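Local coordinates for hypothetical nigD-like protein (Bacteroides caccae, PDB 3QWN) that is of unknown molecular function but resembles the NigD immunity proteins, and so probably protects the producing cell against a bacteriocin-type toxin, at residues D41-A46 against A70-L75; I183-Y188 against G200-P205; G178-I183 against G206-P211. All coordinates share one frame; numbering follows the deposited sequence.

Contact 1. Residues D41-A46 against A70-L75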
ATOM      1  N   ASP A  41      20.520 -12.284   1.826  1.00 40.89           N
ATOM      2  CA  ASP A  41      19.577 -11.850   0.819  1.00 39.41           C
ATOM      3  C   ASP A  41      19.770 -12.764  -0.357  1.00 47.07           C
ATOM      4  O   ASP A  41      20.696 -12.566  -1.166  1.00 49.45           O
ATOM      5  CB  ASP A  41      19.710 -10.363   0.447  1.00 40.28           C
ATOM      6  CG  ASP A  41      18.777  -9.917  -0.674  1.00 43.84           C
ATOM      7  OD1 ASP A  41      17.814 -10.645  -0.979  1.00 41.94           O
ATOM      8  OD2 ASP A  41      19.022  -8.858  -1.256  1.00 55.16           O
ATOM      9  N   ARG A  42      18.917 -13.803  -0.437  1.00 44.07           N
ATOM     10  CA  ARG A  42      19.015 -14.793  -1.507  1.00 45.04           C
ATOM     11  C   ARG A  42      18.588 -14.218  -2.877  1.00 47.63           C
ATOM     12  O   ARG A  42      18.942 -14.803  -3.893  1.00 50.91           O
ATOM     13  CB  ARG A  42      18.228 -16.068  -1.179  1.00 44.34           C
ATOM     14  CG  ARG A  42      18.643 -16.697   0.137  1.00 58.99           C
ATOM     15  CD  ARG A  42      18.521 -18.194   0.062  1.00 83.41           C
ATOM     16  NE  ARG A  42      19.050 -18.829   1.264  1.00111.11           N
ATOM     17  CZ  ARG A  42      19.150 -20.144   1.432  1.00135.50           C
ATOM     18  NH1 ARG A  42      18.773 -20.975   0.466  1.00122.02           N
ATOM     19  NH2 ARG A  42      19.629 -20.639   2.565  1.00130.30           N
ATOM     20  N   THR A  43      17.913 -13.054  -2.908  1.00 39.92           N
ATOM     21  CA  THR A  43      17.479 -12.421  -4.150  1.00 38.74           C
ATOM     22  C   THR A  43      18.630 -11.666  -4.840  1.00 46.28           C
ATOM     23  O   THR A  43      18.532 -11.376  -6.032  1.00 47.98           O
ATOM     24  CB  THR A  43      16.298 -11.482  -3.913  1.00 43.52           C
ATOM     25  OG1 THR A  43      16.724 -10.288  -3.261  1.00 46.85           O
ATOM     26  CG2 THR A  43      15.214 -12.113  -3.113  1.00 40.55           C
ATOM     27  N   GLY A  44      19.676 -11.316  -4.091  1.00 41.92           N
ATOM     28  CA  GLY A  44      20.782 -10.528  -4.620  1.00 42.24           C
ATOM     29  C   GLY A  44      20.321  -9.165  -5.115  1.00 48.32           C
ATOM     30  O   GLY A  44      20.829  -8.667  -6.117  1.00 51.52           O
ATOM     31  N   SER A  45      19.290  -8.581  -4.463  1.00 42.12           N
ATOM     32  CA  SER A  45      18.724  -7.289  -4.821  1.00 40.23           C
ATOM     33  C   SER A  45      19.661  -6.163  -4.436  1.00 46.53           C
ATOM     34  O   SER A  45      20.530  -6.313  -3.570  1.00 44.43           O
ATOM     35  CB  SER A  45      17.379  -7.088  -4.147  1.00 37.88           C
ATOM     36  OG  SER A  45      16.467  -8.035  -4.654  1.00 41.14           O
ATOM     37  N   ALA A  46      19.466  -5.029  -5.096  1.00 46.25           N
ATOM     38  CA  ALA A  46      20.247  -3.830  -4.884  1.00 47.53           C
ATOM     39  C   ALA A  46      19.345  -2.616  -5.005  1.00 53.66           C
ATOM     40  O   ALA A  46      18.747  -2.415  -6.058  1.00 55.52           O
ATOM     41  CB  ALA A  46      21.369  -3.769  -5.915  1.00 49.15           C
ATOM     42  N   ALA A  70      17.147 -11.999   9.563  1.00 33.89           N
ATOM     43  CA  ALA A  70      16.227 -12.243   8.465  1.00 32.77           C
ATOM     44  C   ALA A  70      16.966 -12.778   7.265  1.00 36.92           C
ATOM     45  O   ALA A  70      18.033 -12.273   6.944  1.00 35.65           O
ATOM     46  CB  ALA A  70      15.499 -10.949   8.082  1.00 32.82           C
ATOM     47  N   VAL A  71      16.376 -13.784   6.590  1.00 36.48           N
ATOM     48  CA  VAL A  71      16.805 -14.379   5.323  1.00 35.67           C
ATOM     49  C   VAL A  71      15.715 -14.019   4.300  1.00 38.29           C
ATOM     50  O   VAL A  71      14.545 -14.363   4.523  1.00 34.85           O
ATOM     51  CB  VAL A  71      17.072 -15.893   5.412  1.00 39.04           C
ATOM     52  CG1 VAL A  71      17.460 -16.451   4.036  1.00 39.03           C
ATOM     53  CG2 VAL A  71      18.181 -16.158   6.407  1.00 40.27           C
ATOM     54  N   ILE A  72      16.083 -13.273   3.237  1.00 34.94           N
ATOM     55  CA  ILE A  72      15.133 -12.825   2.220  1.00 33.90           C
ATOM     56  C   ILE A  72      15.129 -13.805   1.069  1.00 35.71           C
ATOM     57  O   ILE A  72      16.171 -14.090   0.488  1.00 34.07           O
ATOM     58  CB  ILE A  72      15.427 -11.361   1.746  1.00 37.51           C
ATOM     59  CG1 ILE A  72      15.325 -10.373   2.933  1.00 38.69           C
ATOM     60  CG2 ILE A  72      14.513 -10.931   0.572  1.00 33.89           C
ATOM     61  CD1 ILE A  72      15.985  -9.017   2.654  1.00 43.72           C
ATOM     62  N   TYR A  73      13.942 -14.278   0.703  1.00 34.48           N
ATOM     63  CA  TYR A  73      13.768 -15.229  -0.406  1.00 35.07           C
ATOM     64  C   TYR A  73      13.207 -14.525  -1.633  1.00 40.27           C
ATOM     65  O   TYR A  73      13.541 -14.911  -2.742  1.00 40.99           O
ATOM     66  CB  TYR A  73      12.874 -16.418   0.017  1.00 34.31           C
ATOM     67  CG  TYR A  73      13.566 -17.265   1.070  1.00 35.17           C
ATOM     68  CD1 TYR A  73      14.572 -18.168   0.720  1.00 38.55           C
ATOM     69  CD2 TYR A  73      13.257 -17.125   2.418  1.00 32.55           C
ATOM     70  CE1 TYR A  73      15.270 -18.886   1.695  1.00 41.59           C
ATOM     71  CE2 TYR A  73      13.924 -17.854   3.390  1.00 34.03           C
ATOM     72  CZ  TYR A  73      14.939 -18.731   3.031  1.00 47.21           C
ATOM     73  OH  TYR A  73      15.591 -19.461   4.007  1.00 48.10           O
ATOM     74  N   SER A  74      12.371 -13.492  -1.451  1.00 37.97           N
ATOM     75  CA  SER A  74      11.844 -12.700  -2.586  1.00 38.23           C
ATOM     76  C   SER A  74      11.560 -11.280  -2.167  1.00 38.09           C
ATOM     77  O   SER A  74      11.318 -11.034  -1.008  1.00 37.78           O
ATOM     78  CB  SER A  74      10.620 -13.338  -3.236  1.00 40.90           C
ATOM     79  OG  SER A  74       9.444 -13.057  -2.511  1.00 54.80           O
ATOM     80  N   LEU A  75      11.681 -10.356  -3.101  1.00 33.90           N
ATOM     81  CA  LEU A  75      11.410  -8.932  -2.949  1.00 33.30           C
ATOM     82  C   LEU A  75      10.742  -8.419  -4.161  1.00 40.22           C
ATOM     83  O   LEU A  75      11.144  -8.765  -5.270  1.00 39.30           O
ATOM     84  CB  LEU A  75      12.677  -8.093  -2.744  1.00 33.53           C
ATOM     85  CG  LEU A  75      13.351  -8.077  -1.399  1.00 37.52           C
ATOM     86  CD1 LEU A  75      14.680  -7.320  -1.501  1.00 39.70           C
ATOM     87  CD2 LEU A  75      12.468  -7.455  -0.309  1.00 31.17           C
TER

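Contact 2. Residues I183-Y188 against G200-P205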
ATOM      1  N   ILE A 183     -10.310   7.593   8.197  1.00 57.71           N
ATOM      2  CA  ILE A 183     -10.109   7.412   6.761  1.00 56.99           C
ATOM      3  C   ILE A 183     -11.296   6.625   6.227  1.00 58.96           C
ATOM      4  O   ILE A 183     -11.574   5.531   6.717  1.00 57.31           O
ATOM      5  CB  ILE A 183      -8.746   6.751   6.410  1.00 58.56           C
ATOM      6  CG1 ILE A 183      -7.566   7.635   6.908  1.00 60.26           C
ATOM      7  CG2 ILE A 183      -8.636   6.437   4.897  1.00 56.54           C
ATOM      8  CD1 ILE A 183      -6.478   6.859   7.489  1.00 68.90           C
ATOM      9  N   LYS A 184     -11.998   7.196   5.241  1.00 54.84           N
ATOM     10  CA  LYS A 184     -13.130   6.564   4.575  1.00 53.98           C
ATOM     11  C   LYS A 184     -12.714   6.286   3.125  1.00 57.31           C
ATOM     12  O   LYS A 184     -12.586   7.209   2.319  1.00 59.99           O
ATOM     13  CB  LYS A 184     -14.380   7.430   4.680  1.00 58.89           C
ATOM     14  CG  LYS A 184     -14.907   7.516   6.101  1.00 63.51           C
ATOM     15  CD  LYS A 184     -16.218   8.246   6.146  1.00 71.19           C
ATOM     16  CE  LYS A 184     -16.694   8.461   7.561  1.00 68.62           C
ATOM     17  NZ  LYS A 184     -18.065   9.003   7.575  1.00 86.32           N
ATOM     18  N   PHE A 185     -12.436   5.017   2.829  1.00 49.72           N
ATOM     19  CA  PHE A 185     -11.942   4.568   1.535  1.00 46.87           C
ATOM     20  C   PHE A 185     -13.056   4.010   0.643  1.00 51.67           C
ATOM     21  O   PHE A 185     -13.794   3.114   1.045  1.00 52.20           O
ATOM     22  CB  PHE A 185     -10.823   3.516   1.728  1.00 44.86           C
ATOM     23  CG  PHE A 185     -10.288   2.913   0.452  1.00 43.85           C
ATOM     24  CD1 PHE A 185      -9.414   3.628  -0.364  1.00 44.87           C
ATOM     25  CD2 PHE A 185     -10.659   1.629   0.062  1.00 42.57           C
ATOM     26  CE1 PHE A 185      -8.930   3.067  -1.545  1.00 43.63           C
ATOM     27  CE2 PHE A 185     -10.160   1.063  -1.119  1.00 42.98           C
ATOM     28  CZ  PHE A 185      -9.299   1.790  -1.913  1.00 40.60           C
ATOM     29  N   LYS A 186     -13.144   4.546  -0.587  1.00 47.90           N
ATOM     30  CA  LYS A 186     -14.069   4.134  -1.642  1.00 47.89           C
ATOM     31  C   LYS A 186     -13.287   3.599  -2.836  1.00 48.98           C
ATOM     32  O   LYS A 186     -12.135   3.987  -3.056  1.00 47.28           O
ATOM     33  CB  LYS A 186     -14.958   5.299  -2.080  1.00 53.81           C
ATOM     34  CG  LYS A 186     -16.165   5.534  -1.182  1.00 59.61           C
ATOM     35  CD  LYS A 186     -16.996   6.721  -1.657  1.00 64.77           C
ATOM     36  CE  LYS A 186     -17.920   7.243  -0.586  1.00 74.09           C
ATOM     37  NZ  LYS A 186     -18.879   8.249  -1.118  1.00 92.92           N
ATOM     38  N   TYR A 187     -13.907   2.712  -3.612  1.00 45.03           N
ATOM     39  CA  TYR A 187     -13.264   2.110  -4.795  1.00 44.03           C
ATOM     40  C   TYR A 187     -14.338   1.529  -5.701  1.00 48.11           C
ATOM     41  O   TYR A 187     -15.396   1.106  -5.208  1.00 49.19           O
ATOM     42  CB  TYR A 187     -12.237   1.005  -4.386  1.00 42.22           C
ATOM     43  CG  TYR A 187     -12.870  -0.243  -3.787  1.00 44.44           C
ATOM     44  CD1 TYR A 187     -13.408  -0.233  -2.499  1.00 46.11           C
ATOM     45  CD2 TYR A 187     -12.949  -1.430  -4.515  1.00 44.61           C
ATOM     46  CE1 TYR A 187     -14.020  -1.368  -1.961  1.00 44.99           C
ATOM     47  CE2 TYR A 187     -13.574  -2.564  -3.992  1.00 43.53           C
ATOM     48  CZ  TYR A 187     -14.092  -2.536  -2.710  1.00 47.39           C
ATOM     49  OH  TYR A 187     -14.635  -3.695  -2.185  1.00 41.51           O
ATOM     50  N   TYR A 188     -14.072   1.503  -7.009  1.00 42.29           N
ATOM     51  CA  TYR A 188     -15.004   0.920  -7.965  1.00 42.43           C
ATOM     52  C   TYR A 188     -14.724  -0.555  -8.095  1.00 46.63           C
ATOM     53  O   TYR A 188     -13.565  -0.967  -8.154  1.00 46.47           O
ATOM     54  CB  TYR A 188     -14.944   1.635  -9.317  1.00 43.81           C
ATOM     55  CG  TYR A 188     -15.713   2.945  -9.331  1.00 46.13           C
ATOM     56  CD1 TYR A 188     -15.235   4.068  -8.656  1.00 48.14           C
ATOM     57  CD2 TYR A 188     -16.909   3.069 -10.037  1.00 48.10           C
ATOM     58  CE1 TYR A 188     -15.919   5.280  -8.688  1.00 53.94           C
ATOM     59  CE2 TYR A 188     -17.623   4.272 -10.047  1.00 51.22           C
ATOM     60  CZ  TYR A 188     -17.122   5.380  -9.372  1.00 61.31           C
ATOM     61  OH  TYR A 188     -17.780   6.599  -9.364  1.00 62.91           O
ATOM     62  N   GLY A 200     -18.806   1.742  -0.969  1.00 54.54           N
ATOM     63  CA  GLY A 200     -18.588   2.477   0.269  1.00 53.46           C
ATOM     64  C   GLY A 200     -18.452   1.543   1.448  1.00 54.91           C
ATOM     65  O   GLY A 200     -18.572   1.973   2.586  1.00 55.00           O
ATOM     66  N   LYS A 201     -18.202   0.256   1.175  1.00 51.49           N
ATOM     67  CA  LYS A 201     -18.002  -0.849   2.132  1.00 50.58           C
ATOM     68  C   LYS A 201     -17.059  -0.468   3.290  1.00 55.13           C
ATOM     69  O   LYS A 201     -17.352  -0.798   4.431  1.00 57.89           O
ATOM     70  CB  LYS A 201     -17.430  -2.076   1.372  1.00 49.84           C
ATOM     71  CG  LYS A 201     -17.159  -3.299   2.218  1.00 58.34           C
ATOM     72  CD  LYS A 201     -16.659  -4.484   1.401  1.00 69.57           C
ATOM     73  CE  LYS A 201     -16.405  -5.671   2.318  1.00 77.66           C
ATOM     74  NZ  LYS A 201     -16.395  -6.961   1.584  1.00 91.63           N
ATOM     75  N   TYR A 202     -15.938   0.216   2.995  1.00 49.45           N
ATOM     76  CA  TYR A 202     -14.912   0.563   3.985  1.00 47.19           C
ATOM     77  C   TYR A 202     -15.048   2.020   4.530  1.00 56.91           C
ATOM     78  O   TYR A 202     -14.098   2.558   5.121  1.00 57.28           O
ATOM     79  CB  TYR A 202     -13.514   0.281   3.393  1.00 42.56           C
ATOM     80  CG  TYR A 202     -13.352  -1.177   2.983  1.00 39.30           C
ATOM     81  CD1 TYR A 202     -13.381  -2.197   3.931  1.00 37.72           C
ATOM     82  CD2 TYR A 202     -13.187  -1.536   1.643  1.00 39.68           C
ATOM     83  CE1 TYR A 202     -13.295  -3.540   3.556  1.00 35.66           C
ATOM     84  CE2 TYR A 202     -13.079  -2.877   1.258  1.00 39.83           C
ATOM     85  CZ  TYR A 202     -13.125  -3.877   2.221  1.00 45.79           C
ATOM     86  OH  TYR A 202     -13.013  -5.210   1.861  1.00 44.37           O
ATOM     87  N   CYS A 203     -16.258   2.618   4.377  1.00 55.22           N
ATOM     88  CA  CYS A 203     -16.608   3.966   4.830  1.00 56.71           C
ATOM     89  C   CYS A 203     -17.412   3.924   6.116  1.00 64.61           C
ATOM     90  O   CYS A 203     -17.534   4.950   6.785  1.00 66.61           O
ATOM     91  CB  CYS A 203     -17.387   4.704   3.755  1.00 58.23           C
ATOM     92  SG  CYS A 203     -16.417   5.127   2.306  1.00 61.83           S
ATOM     93  N   ASN A 204     -18.027   2.765   6.417  1.00 61.08           N
ATOM     94  CA  ASN A 204     -18.877   2.616   7.585  1.00 63.14           C
ATOM     95  C   ASN A 204     -18.280   1.579   8.546  1.00 69.65           C
ATOM     96  O   ASN A 204     -18.299   0.379   8.239  1.00 69.84           O
ATOM     97  CB  ASN A 204     -20.304   2.254   7.156  1.00 58.70           C
ATOM     98  CG  ASN A 204     -20.788   3.087   5.985  1.00 63.58           C
ATOM     99  OD1 ASN A 204     -21.081   4.279   6.097  1.00 64.59           O
ATOM    100  ND2 ASN A 204     -20.791   2.502   4.809  1.00 42.97           N
ATOM    101  N   PRO A 205     -17.675   2.025   9.687  1.00 66.56           N
ATOM    102  CA  PRO A 205     -17.545   3.424  10.170  1.00 67.20           C
ATOM    103  C   PRO A 205     -16.309   4.172   9.633  1.00 69.68           C
ATOM    104  O   PRO A 205     -16.166   5.363   9.878  1.00 72.31           O
ATOM    105  CB  PRO A 205     -17.419   3.232  11.681  1.00 69.05           C
ATOM    106  CG  PRO A 205     -16.634   1.941  11.815  1.00 71.56           C
ATOM    107  CD  PRO A 205     -17.073   1.070  10.646  1.00 66.60           C
TER
HETATM  108  O   HOH W   1     -19.692   7.016   6.775  1.00 62.70           O
HETATM  109  O   HOH W   2     -15.119   1.138   0.383  1.00 41.31           O

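Contact 3. Residues G178-I183 against G206-P211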
ATOM      1  N   GLY A 178      -2.838  14.032  19.524  1.00126.95           N
ATOM      2  CA  GLY A 178      -3.963  13.239  20.012  1.00124.93           C
ATOM      3  C   GLY A 178      -5.199  13.300  19.130  1.00125.34           C
ATOM      4  O   GLY A 178      -6.256  12.770  19.494  1.00124.61           O
ATOM      5  N   GLN A 179      -5.063  13.960  17.959  1.00119.30           N
ATOM      6  CA  GLN A 179      -6.073  14.162  16.922  1.00116.96           C
ATOM      7  C   GLN A 179      -6.478  12.799  16.324  1.00111.66           C
ATOM      8  O   GLN A 179      -5.609  12.039  15.891  1.00108.29           O
ATOM      9  CB  GLN A 179      -5.475  15.096  15.845  1.00118.97           C
ATOM     10  CG  GLN A 179      -6.437  15.632  14.784  1.00132.34           C
ATOM     11  CD  GLN A 179      -5.688  16.394  13.703  1.00148.44           C
ATOM     12  OE1 GLN A 179      -4.651  15.948  13.173  1.00141.83           O
ATOM     13  NE2 GLN A 179      -6.202  17.564  13.342  1.00137.29           N
ATOM     14  N   LYS A 180      -7.792  12.483  16.370  1.00103.40           N
ATOM     15  CA  LYS A 180      -8.374  11.249  15.834  1.00 97.86           C
ATOM     16  C   LYS A 180      -8.818  11.499  14.400  1.00 94.92           C
ATOM     17  O   LYS A 180      -9.721  12.310  14.177  1.00 96.67           O
ATOM     18  CB  LYS A 180      -9.579  10.765  16.676  1.00100.60           C
ATOM     19  CG  LYS A 180      -9.274  10.150  18.021  1.00117.17           C
ATOM     20  CD  LYS A 180     -10.559   9.719  18.713  1.00129.65           C
ATOM     21  CE  LYS A 180     -10.381   9.544  20.200  1.00141.17           C
ATOM     22  NZ  LYS A 180     -11.684   9.323  20.881  1.00150.80           N
ATOM     23  N   ILE A 181      -8.186  10.811  13.435  1.00 83.56           N
ATOM     24  CA  ILE A 181      -8.481  10.910  12.001  1.00 79.86           C
ATOM     25  C   ILE A 181      -9.286   9.671  11.573  1.00 75.46           C
ATOM     26  O   ILE A 181      -9.028   8.574  12.063  1.00 72.10           O
ATOM     27  CB  ILE A 181      -7.147  11.100  11.207  1.00 81.62           C
ATOM     28  CG1 ILE A 181      -6.690  12.565  11.318  1.00 84.82           C
ATOM     29  CG2 ILE A 181      -7.248  10.704   9.728  1.00 79.01           C
ATOM     30  CD1 ILE A 181      -5.275  12.739  11.542  1.00 93.72           C
ATOM     31  N   THR A 182     -10.285   9.863  10.695  1.00 68.75           N
ATOM     32  CA  THR A 182     -11.112   8.776  10.177  1.00 64.98           C
ATOM     33  C   THR A 182     -10.915   8.681   8.663  1.00 65.00           C
ATOM     34  O   THR A 182     -11.283   9.600   7.935  1.00 66.86           O
ATOM     35  CB  THR A 182     -12.595   8.961  10.567  1.00 67.13           C
ATOM     36  OG1 THR A 182     -12.703   9.066  11.986  1.00 71.13           O
ATOM     37  CG2 THR A 182     -13.472   7.807  10.085  1.00 59.18           C
ATOM     38  N   ILE A 183     -10.310   7.593   8.197  1.00 57.71           N
ATOM     39  CA  ILE A 183     -10.109   7.412   6.761  1.00 56.99           C
ATOM     40  C   ILE A 183     -11.296   6.625   6.227  1.00 58.96           C
ATOM     41  O   ILE A 183     -11.574   5.531   6.717  1.00 57.31           O
ATOM     42  CB  ILE A 183      -8.746   6.751   6.410  1.00 58.56           C
ATOM     43  CG1 ILE A 183      -7.566   7.635   6.908  1.00 60.26           C
ATOM     44  CG2 ILE A 183      -8.636   6.437   4.897  1.00 56.54           C
ATOM     45  CD1 ILE A 183      -6.478   6.859   7.489  1.00 68.90           C
ATOM     46  N   GLY A 206     -15.444   3.469   8.914  1.00 62.58           N
ATOM     47  CA  GLY A 206     -14.188   3.983   8.383  1.00 61.11           C
ATOM     48  C   GLY A 206     -13.035   3.527   9.253  1.00 62.97           C
ATOM     49  O   GLY A 206     -13.260   2.893  10.281  1.00 62.73           O
ATOM     50  N   PHE A 207     -11.792   3.857   8.878  1.00 58.71           N
ATOM     51  CA  PHE A 207     -10.608   3.461   9.656  1.00 58.19           C
ATOM     52  C   PHE A 207     -10.187   4.611  10.582  1.00 66.96           C
ATOM     53  O   PHE A 207      -9.782   5.678  10.112  1.00 66.42           O
ATOM     54  CB  PHE A 207      -9.440   3.019   8.745  1.00 57.61           C
ATOM     55  CG  PHE A 207      -9.779   2.018   7.655  1.00 58.03           C
ATOM     56  CD1 PHE A 207      -9.734   0.654   7.899  1.00 60.90           C
ATOM     57  CD2 PHE A 207     -10.092   2.441   6.370  1.00 59.51           C
ATOM     58  CE1 PHE A 207     -10.033  -0.265   6.884  1.00 59.78           C
ATOM     59  CE2 PHE A 207     -10.417   1.521   5.372  1.00 61.09           C
ATOM     60  CZ  PHE A 207     -10.389   0.177   5.635  1.00 58.09           C
ATOM     61  N   GLU A 208     -10.334   4.411  11.900  1.00 68.92           N
ATOM     62  CA  GLU A 208      -9.988   5.425  12.897  1.00 72.57           C
ATOM     63  C   GLU A 208      -8.591   5.195  13.434  1.00 82.26           C
ATOM     64  O   GLU A 208      -8.206   4.065  13.744  1.00 80.68           O
ATOM     65  CB  GLU A 208     -10.996   5.438  14.035  1.00 75.48           C
ATOM     66  CG  GLU A 208     -11.214   6.826  14.603  1.00 92.70           C
ATOM     67  CD  GLU A 208     -12.143   6.871  15.796  1.00120.08           C
ATOM     68  OE1 GLU A 208     -13.366   6.688  15.605  1.00113.33           O
ATOM     69  OE2 GLU A 208     -11.644   7.078  16.925  1.00121.55           O
ATOM     70  N   TYR A 209      -7.820   6.266  13.524  1.00 86.12           N
ATOM     71  CA  TYR A 209      -6.451   6.181  14.012  1.00 88.38           C
ATOM     72  C   TYR A 209      -5.969   7.543  14.542  1.00101.31           C
ATOM     73  O   TYR A 209      -6.479   8.595  14.138  1.00102.96           O
ATOM     74  CB  TYR A 209      -5.526   5.622  12.911  1.00 86.74           C
ATOM     75  CG  TYR A 209      -4.789   6.643  12.083  1.00 88.89           C
ATOM     76  CD1 TYR A 209      -5.454   7.424  11.148  1.00 91.08           C
ATOM     77  CD2 TYR A 209      -3.407   6.758  12.160  1.00 90.51           C
ATOM     78  CE1 TYR A 209      -4.771   8.363  10.372  1.00 92.87           C
ATOM     79  CE2 TYR A 209      -2.709   7.674  11.375  1.00 92.62           C
ATOM     80  CZ  TYR A 209      -3.395   8.490  10.493  1.00100.66           C
ATOM     81  OH  TYR A 209      -2.693   9.411   9.742  1.00101.73           O
ATOM     82  N   VAL A 210      -5.011   7.503  15.478  1.00102.40           N
ATOM     83  CA  VAL A 210      -4.399   8.686  16.076  1.00106.28           C
ATOM     84  C   VAL A 210      -2.934   8.710  15.606  1.00113.33           C
ATOM     85  O   VAL A 210      -2.152   7.862  16.053  1.00112.54           O
ATOM     86  CB  VAL A 210      -4.544   8.712  17.620  1.00112.34           C
ATOM     87  CG1 VAL A 210      -3.848   9.931  18.214  1.00114.85           C
ATOM     88  CG2 VAL A 210      -6.008   8.685  18.037  1.00113.18           C
ATOM     89  N   PRO A 211      -2.550   9.620  14.672  1.00112.43           N
ATOM     90  CA  PRO A 211      -1.155   9.620  14.185  1.00112.33           C
ATOM     91  C   PRO A 211      -0.151  10.119  15.246  1.00120.98           C
ATOM     92  O   PRO A 211       0.248  11.291  15.238  1.00124.28           O
ATOM     93  CB  PRO A 211      -1.200  10.526  12.945  1.00114.36           C
ATOM     94  CG  PRO A 211      -2.372  11.400  13.154  1.00120.45           C
ATOM     95  CD  PRO A 211      -3.362  10.663  14.007  1.00115.40           C
TER

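Contact 1. Residues D41-A46 against A70-L75
D41 and I72 face each other as a parallel bridge, their CA atoms 4.8 Å apart, and R42 N gives a hydrogen bond to I72 O (2.9 Å). Beyond it the chain leaves strand 36-41 through a type I turn, D41 to G44; no further backbone hydrogen bond joins the two segments, and side chains of 41-46 pack on strand 68-77. The D41 carboxylate folds back over this turn: CG lies anti to the backbone N (chi1 176°), which brings OD1 to 3.7 Å from I72 CG2. OD1 is gripped twice, by T43 OG1 on its syn side at 2.6 Å and by T43 N from above the carboxylate plane, the latter bond making an Asx turn. OD2 accepts from S45 N. This is the parallel pairing of strands 36-41 and 68-77 in the NigD-like N-terminal OB domain, just where strand 36-41 ends. With OG1 held by D41, T43 turns its methyl CG2 onto the neighbouring strand, 3.3 Å from Y73 O and close to S74 CA. S45 rests CB and OG on one methyl of L75, OG lying 3.7 Å from CD1. Beside Y73, the R42 chain bends at chi2 (-147°) and runs along the ring, CD 3.7 Å from ring atom CE1, although this arginine is poorly ordered; the Y73 hydroxyl is hydrogen-bonded to E60. At Y73 and S74 a classic beta bulge faces N58.

Contact 2. Residues I183-Y188 against G200-P205
The hairpin of strands 181-190 and 196-209, in the C-terminal region of the NigD-like fold, is interrupted here: 200-205 leaves regular pairing through a type I turn from G200 to C203, closed by C203 N to G200 O. No direct hydrogen bond crosses between the segments; one water clearly, and a second less surely, bridges them. Water 1 accepts from K184 NZ at 2.7 Å and donates to C203 O. Water 2 accepts from Y202 N (2.9 Å) and appears to donate to F185 O, though that distance is too short to be trusted. K184 reaches its water with a chain extended beyond CG, its CD passing 3.6 Å from C203 O. The thiol of C203 lies between the two lysine stems: SG is 3.5 Å from both K186 CG and F185 O, and 3.9 Å from K184 CB. On the side of F185 and Y202 the contact is aromatic. Y187 and Y202 meet rim to rim, CE1 of Y187 at 3.7 Å from CE2 of Y202, with planes 26° apart and neither ring over the other's face. Y202 CD2 also comes to the edge of the F185 ring, and K201 CG sits over the centre of one Y202 face. V102 and I105 of strand 101-108 pack on this aromatic group. Held mainly by side-chain packing and water, this corner of strand 196-209 is probably less rigid than a regular strand pair.

Contact 3. Residues G178-I183 against G206-P211
Four backbone hydrogen bonds join I181 to Y209 and I183 to F207, antiparallel hydrogen-bonded pairs at the far end of the hairpin of strands 181-190 and 196-209. The shortest, F207 N to I183 O, measures 2.7 Å and is nearly straight at 171°. Between them T182 and E208 form a non-hydrogen-bonded pair, in which E208 CA approaches I181 O and T182 CA approaches F207 O as CA-H...O contacts. Apolar contacts gather on the side of I181 and Y209. Two isoleucines touch one ring atom of Y209: I181 CG2 lies 3.5 Å from Y209 CE1, and I183 CD1 lies 3.7 Å from Y209 CE1. I181 CD1 meets P211 CG at 3.6 Å, and P211 CD stands above one face of the Y209 ring, toward its rim. L107 of strand 101-108 and L168 also pack on Y209. T182 and E208 point to the opposite face, where the K180 chain runs beside the glutamate: K180 CD lies 3.4 Å from E208 OE2, yet NZ stays 4.5 Å from that oxygen, beyond a salt bridge. V210 CG2 packs on K180 CG. Backbone bonding and apolar packing, densest on the face of I181, I183 and Y209, thus hold the strands together, whereas the lysine-glutamate attraction probably adds little.

How the contacts relate
Contacts 2 and 3 hold the same two strands, 181-190 and 196-209, and share I183; contact 2 is nested in the loop that contact 3 closes, and F185 of one touches F207 of the other. Regular strand bonding in contact 3 gives way in contact 2 to water-mediated and side-chain contacts, among them two tyrosines meeting rim to rim. Contact 1 belongs to the N-terminal OB domain, its centre about 35 Å from the centres of both others and on the opposite side of the chain's centre. Its two segments share one backbone bond, at the end of a longer strand pairing, with a carboxylate organising the turn beside it. Contacts 1 and 2 are partly buried, and contact 3 lies at the surface with I181 and I183 turned inward.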